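Local coordinates for alanine racemase, biosynthetic (Pseudomonas aeruginosa PAO1, PDB 6A2F), which is a two-subunit enzyme of the alanine racemase family, with an N-terminal TIM-barrel domain and a C-terminal domain rich in beta strands, at residues S126-L131 with E172-S177; N155-F160 with Q188-N193. All coordinates share one frame; numbering follows the deposited sequence.

How the interactions relate
Both interactions lie in the N-terminal TIM-barrel domain, with their centres about 11 Å apart. Their segments alternate along the chain: 126-131, the loop after strand 118-123; 155-160, on and beyond strand 151-157; 172-177, on helix 169-179; and 188-193, around strand 189-190. Interaction 2 joins the two strands of a beta-alpha-beta unit, while interaction 1 fastens that unit's helix to the loop leaving the preceding strand. They meet directly: S126 OG lies 2.9 Å from S158 OG, a probable hydrogen bond, and M128 packs on H159. Both also touch the second subunit near bound D-lysine, so barrel loops and dimer contacts converge on this pocket.

Interaction 1. Residues S126-L131 with E172-S177; sequences SGMHRL and EQQLES
S126 and Q174 bring the loop against the flank of helix 169-179, their CA atoms 4.8 Å apart, and a CA-H...O contact runs from Q174 to the carbonyl O of S126. The one hydrogen bond between the segments goes from Q174 NE2 to S126 OG, 3.0 Å with an N-H...O angle of 150°, the hydroxyl, whose second partner is S158, lying somewhat out of the amide plane. Q174 reaches it with an extended chain, CG standing beside its own backbone N (chi1 -74°). On the way, Q174 CG packs close to S126 O. Glutamine suits the site because both ends of its amide are used: OE1 accepts from A161 N, while NE2 also makes a weak bond to H159 O. Further along the helix, S177 OG comes alongside S126 CB at 3.8 Å. G127 has a phi of 146°, a backbone shape suited to glycine, and its lack of a side chain leaves Q174 CG room to pass. Beyond it the loop runs on to R130 of the D-lysine pocket. This is a TIM-barrel strand-to-helix loop, packed against helix 169-179 and leading toward the ligand site.

Interaction 2. Residues N155-F160 with Q188-N193; sequences NLISHF and QRSLAN
L156 sits between Q188 and S190 in a parallel strand pairing: L156 N donates to Q188 O (2.9 Å), S190 N to L156 O (2.9 Å), and S158 N to S190 O (3.2 Å). L156 and R189 share one face of the sheet, where leucine packs on F178 of helix 169-179. I157 and S190 share the other; S190 OG bonds to W207 O and R209. At the start, the side chains of N155 and Q188 run side by side with their amide planes 77° apart, and Q188 CB approaches N155 CG at 3.5 Å; N155 ND2 is hydrogen-bonded to E153 OE1.

Further along the two segments, L191 crosses F160 at about a right angle. With CG of L191 anti to the backbone N (chi1 177°), its CD1 is carried over one ring face, toward the rim, 4.2 Å from the centroid of F160 in a CH-pi contact, an apolar match for leucine and phenylalanine. Between the two backbones, water 3 accepts from F160 N (2.8 Å) and donates to L191 O (2.8 Å).

N193 holds its CG between backbone N and carbonyl carbon (chi1 54°), which lets OD1 cap A196 N at the start of helix 194-199. N193 ND2 donates to water 2 and, weakly, to water 1; it merely packs on H159 CE1 at 3.5 Å, with amide and ring nearly perpendicular. H159 bonds through ND1 to R209 and through NE2 to Y254 OH of the second subunit. The chemistry thus shifts from backbone pairing to water and side-chain bonds, consistent with an imidazole whose rotation is fixed at the dimer interface.

Interaction 1. Residues S126-L131 with E172-S177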
loop_
_atom_site.group_PDB
_atom_site.type_symbol
_atom_site.label_atom_id
_atom_site.label_comp_id
_atom_site.label_asym_id
_atom_site.label_seq_id
_atom_site.Cartn_x
_atom_site.Cartn_y
_atom_site.Cartn_z
ATOM N N SER A 126 15.074 -11.198 22.643
ATOM C CA SER A 126 14.496 -11.950 23.751
ATOM C C SER A 126 13.488 -13.034 23.374
ATOM O O SER A 126 12.879 -13.635 24.244
ATOM C CB SER A 126 13.895 -11.004 24.789
ATOM O OG SER A 126 12.879 -10.208 24.234
ATOM N N GLY A 127 13.346 -13.316 22.087
ATOM C CA GLY A 127 12.394 -14.315 21.643
ATOM C C GLY A 127 11.744 -14.018 20.309
ATOM O O GLY A 127 11.141 -14.892 19.714
ATOM N N MET A 128 11.882 -12.786 19.828
ATOM C CA MET A 128 11.386 -12.389 18.506
ATOM C C MET A 128 12.156 -13.140 17.418
ATOM O O MET A 128 11.605 -13.525 16.396
ATOM C CB MET A 128 11.531 -10.890 18.295
ATOM C CG MET A 128 10.250 -10.098 18.455
ATOM S SD MET A 128 9.185 -10.159 17.008
ATOM C CE MET A 128 8.571 -8.492 17.002
ATOM N N HIS A 129 13.451 -13.300 17.662
ATOM C CA HIS A 129 14.388 -14.003 16.800
ATOM C C HIS A 129 14.665 -13.447 15.416
ATOM O O HIS A 129 14.903 -14.188 14.473
ATOM C CB HIS A 129 14.125 -15.509 16.784
ATOM C CG HIS A 129 14.461 -16.178 18.078
ATOM N ND1 HIS A 129 15.752 -16.286 18.542
ATOM C CD2 HIS A 129 13.676 -16.751 19.017
ATOM C CE1 HIS A 129 15.747 -16.901 19.708
ATOM N NE2 HIS A 129 14.500 -17.196 20.018
ATOM N N ARG A 130 14.600 -12.131 15.296
ATOM C CA ARG A 130 15.012 -11.499 14.047
ATOM C C ARG A 130 16.220 -10.591 14.273
ATOM O O ARG A 130 17.312 -10.866 13.760
ATOM C CB ARG A 130 13.854 -10.753 13.375
ATOM C CG ARG A 130 12.811 -11.675 12.750
ATOM C CD ARG A 130 11.776 -10.903 11.944
ATOM N NE ARG A 130 11.262 -9.748 12.678
ATOM C CZ ARG A 130 10.370 -8.880 12.208
ATOM N NH1 ARG A 130 9.986 -7.866 12.975
ATOM N NH2 ARG A 130 9.863 -9.019 10.982
ATOM N N LEU A 131 16.027 -9.535 15.059
ATOM C CA LEU A 131 17.102 -8.599 15.385
ATOM C C LEU A 131 17.547 -8.750 16.834
ATOM O O LEU A 131 16.762 -9.166 17.685
ATOM C CB LEU A 131 16.649 -7.162 15.131
ATOM C CG LEU A 131 16.263 -6.747 13.708
ATOM C CD1 LEU A 131 15.772 -5.318 13.740
ATOM C CD2 LEU A 131 17.419 -6.884 12.724
ATOM N N GLU A 172 6.350 -13.839 29.042
ATOM C CA GLU A 172 7.048 -14.040 30.317
ATOM C C GLU A 172 8.519 -14.380 30.088
ATOM O O GLU A 172 9.398 -13.835 30.761
ATOM C CB GLU A 172 6.348 -15.112 31.174
ATOM C CG GLU A 172 6.897 -15.288 32.592
ATOM C CD GLU A 172 6.848 -14.018 33.437
ATOM O OE1 GLU A 172 7.799 -13.777 34.214
ATOM O OE2 GLU A 172 5.864 -13.251 33.335
ATOM N N GLN A 173 8.776 -15.268 29.127
ATOM C CA GLN A 173 10.138 -15.628 28.733
ATOM C C GLN A 173 10.951 -14.404 28.325
ATOM O O GLN A 173 12.113 -14.278 28.712
ATOM C CB GLN A 173 10.129 -16.608 27.561
ATOM C CG GLN A 173 9.881 -18.058 27.917
ATOM C CD GLN A 173 10.015 -18.966 26.706
ATOM O OE1 GLN A 173 11.012 -18.914 25.978
ATOM N NE2 GLN A 173 9.005 -19.802 26.481
ATOM N N GLN A 174 10.336 -13.522 27.533
ATOM C CA GLN A 174 11.012 -12.332 27.007
ATOM C C GLN A 174 11.330 -11.339 28.117
ATOM O O GLN A 174 12.391 -10.714 28.117
ATOM C CB GLN A 174 10.170 -11.663 25.914
ATOM C CG GLN A 174 10.173 -12.406 24.589
ATOM C CD GLN A 174 9.547 -11.606 23.466
ATOM O OE1 GLN A 174 8.342 -11.680 23.229
ATOM N NE2 GLN A 174 10.371 -10.842 22.757
ATOM N N LEU A 175 10.404 -11.221 29.064
ATOM C CA LEU A 175 10.540 -10.323 30.206
ATOM C C LEU A 175 11.652 -10.809 31.142
ATOM O O LEU A 175 12.464 -10.011 31.619
ATOM C CB LEU A 175 9.190 -10.209 30.930
ATOM C CG LEU A 175 8.805 -9.090 31.914
ATOM C CD1 LEU A 175 8.512 -9.651 33.296
ATOM C CD2 LEU A 175 9.793 -7.928 31.985
ATOM N N GLU A 176 11.693 -12.123 31.373
ATOM C CA GLU A 176 12.728 -12.744 32.201
ATOM C C GLU A 176 14.112 -12.611 31.578
ATOM O O GLU A 176 15.093 -12.374 32.288
ATOM C CB GLU A 176 12.403 -14.216 32.478
ATOM C CG GLU A 176 11.423 -14.426 33.625
ATOM C CD GLU A 176 10.868 -15.841 33.687
ATOM O OE1 GLU A 176 11.533 -16.783 33.189
ATOM O OE2 GLU A 176 9.759 -16.014 34.237
ATOM N N SER A 177 14.181 -12.762 30.255
ATOM C CA SER A 177 15.419 -12.563 29.506
ATOM C C SER A 177 15.944 -11.136 29.687
ATOM O O SER A 177 17.119 -10.937 29.998
ATOM C CB SER A 177 15.198 -12.865 28.022
ATOM O OG SER A 177 16.340 -12.523 27.254
#

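Interaction 2. Residues N155-F160 with Q188-N193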
loop_
_atom_site.group_PDB
_atom_site.type_symbol
_atom_site.label_atom_id
_atom_site.label_comp_id
_atom_site.label_asym_id
_atom_site.label_seq_id
_atom_site.Cartn_x
_atom_site.Cartn_y
_atom_site.Cartn_z
ATOM N N ASN A 155 22.497 1.864 26.741
ATOM C CA ASN A 155 21.112 1.533 27.058
ATOM C C ASN A 155 20.736 0.113 26.642
ATOM O O ASN A 155 21.481 -0.545 25.907
ATOM C CB ASN A 155 20.166 2.543 26.394
ATOM C CG ASN A 155 20.432 3.972 26.829
ATOM O OD1 ASN A 155 20.944 4.220 27.921
ATOM N ND2 ASN A 155 20.085 4.922 25.975
ATOM N N LEU A 156 19.587 -0.356 27.125
ATOM C CA LEU A 156 19.077 -1.674 26.757
ATOM C C LEU A 156 17.690 -1.584 26.120
ATOM O O LEU A 156 16.804 -0.885 26.627
ATOM C CB LEU A 156 19.055 -2.613 27.969
ATOM C CG LEU A 156 18.552 -4.048 27.753
ATOM C CD1 LEU A 156 19.525 -4.866 26.917
ATOM C CD2 LEU A 156 18.267 -4.742 29.079
ATOM N N ILE A 157 17.515 -2.299 25.009
ATOM C CA ILE A 157 16.234 -2.346 24.301
ATOM C C ILE A 157 15.902 -3.773 23.831
ATOM O O ILE A 157 16.783 -4.520 23.390
ATOM C CB ILE A 157 16.163 -1.307 23.138
ATOM C CG1 ILE A 157 14.730 -1.182 22.594
ATOM C CG2 ILE A 157 17.161 -1.631 22.027
ATOM C CD1 ILE A 157 14.535 -0.096 21.556
ATOM N N SER A 158 14.632 -4.147 23.970
ATOM C CA SER A 158 14.106 -5.383 23.409
ATOM C C SER A 158 12.639 -5.179 23.049
ATOM O O SER A 158 12.039 -4.166 23.418
ATOM C CB SER A 158 14.274 -6.549 24.383
ATOM O OG SER A 158 14.305 -7.782 23.688
ATOM N N HIS A 159 12.065 -6.140 22.336
ATOM C CA HIS A 159 10.732 -5.983 21.768
ATOM C C HIS A 159 9.945 -7.296 21.854
ATOM O O HIS A 159 10.469 -8.356 21.508
ATOM C CB HIS A 159 10.855 -5.506 20.313
ATOM C CG HIS A 159 9.556 -5.109 19.682
ATOM N ND1 HIS A 159 8.923 -3.916 19.963
ATOM C CD2 HIS A 159 8.781 -5.738 18.768
ATOM C CE1 HIS A 159 7.810 -3.833 19.256
ATOM N NE2 HIS A 159 7.700 -4.927 18.522
ATOM N N PHE A 160 8.696 -7.211 22.324
ATOM C CA PHE A 160 7.816 -8.377 22.500
ATOM C C PHE A 160 7.295 -8.914 21.176
ATOM O O PHE A 160 7.111 -8.153 20.229
ATOM C CB PHE A 160 6.601 -8.014 23.357
ATOM C CG PHE A 160 6.893 -7.873 24.825
ATOM C CD1 PHE A 160 7.347 -8.956 25.573
ATOM C CD2 PHE A 160 6.668 -6.661 25.474
ATOM C CE1 PHE A 160 7.591 -8.828 26.932
ATOM C CE2 PHE A 160 6.908 -6.528 26.834
ATOM C CZ PHE A 160 7.371 -7.612 27.564
ATOM N N GLN A 188 19.422 3.768 30.353
ATOM C CA GLN A 188 18.001 3.684 30.020
ATOM C C GLN A 188 17.629 2.269 29.600
ATOM O O GLN A 188 18.422 1.563 28.970
ATOM C CB GLN A 188 17.622 4.653 28.887
ATOM C CG GLN A 188 18.170 6.070 28.990
ATOM C CD GLN A 188 17.450 6.952 30.000
ATOM O OE1 GLN A 188 17.867 8.076 30.238
ATOM N NE2 GLN A 188 16.370 6.457 30.587
ATOM N N ARG A 189 16.414 1.866 29.951
ATOM C CA ARG A 189 15.890 0.564 29.570
ATOM C C ARG A 189 14.557 0.776 28.884
ATOM O O ARG A 189 13.729 1.560 29.354
ATOM C CB ARG A 189 15.712 -0.344 30.788
ATOM C CG ARG A 189 16.878 -0.349 31.764
ATOM C CD ARG A 189 16.497 -1.070 33.046
ATOM N NE ARG A 189 16.720 -0.229 34.222
ATOM C CZ ARG A 189 15.755 0.316 34.964
ATOM N NH1 ARG A 189 14.470 0.114 34.675
ATOM N NH2 ARG A 189 16.079 1.066 36.013
ATOM N N SER A 190 14.359 0.094 27.759
ATOM C CA SER A 190 13.120 0.213 26.998
ATOM C C SER A 190 12.673 -1.148 26.493
ATOM O O SER A 190 13.453 -1.866 25.859
ATOM C CB SER A 190 13.293 1.185 25.833
ATOM O OG SER A 190 12.070 1.376 25.155
ATOM N N LEU A 191 11.416 -1.490 26.774
ATOM C CA LEU A 191 10.863 -2.804 26.434
ATOM C C LEU A 191 9.428 -2.748 25.885
ATOM O O LEU A 191 9.031 -3.602 25.091
ATOM C CB LEU A 191 10.936 -3.726 27.658
ATOM C CG LEU A 191 10.370 -5.155 27.644
ATOM C CD1 LEU A 191 10.955 -6.007 26.527
ATOM C CD2 LEU A 191 10.615 -5.801 28.998
ATOM N N ALA A 192 8.670 -1.730 26.292
ATOM C CA ALA A 192 7.224 -1.686 26.052
ATOM C C ALA A 192 6.786 -1.036 24.736
ATOM O O ALA A 192 6.998 0.167 24.526
ATOM C CB ALA A 192 6.527 -1.004 27.224
ATOM N N ASN A 193 6.164 -1.836 23.866
ATOM C CA ASN A 193 5.375 -1.310 22.737
ATOM C C ASN A 193 3.973 -0.895 23.230
ATOM O O ASN A 193 3.707 -0.935 24.433
ATOM C CB ASN A 193 5.300 -2.322 21.578
ATOM C CG ASN A 193 4.789 -3.698 22.007
ATOM O OD1 ASN A 193 4.266 -3.878 23.111
ATOM N ND2 ASN A 193 4.935 -4.676 21.121
HETATM O O HOH W 1 4.547 -4.097 18.191
HETATM O O HOH W 2 4.249 -7.649 20.815
HETATM O O HOH W 3 7.915 -4.539 22.749
#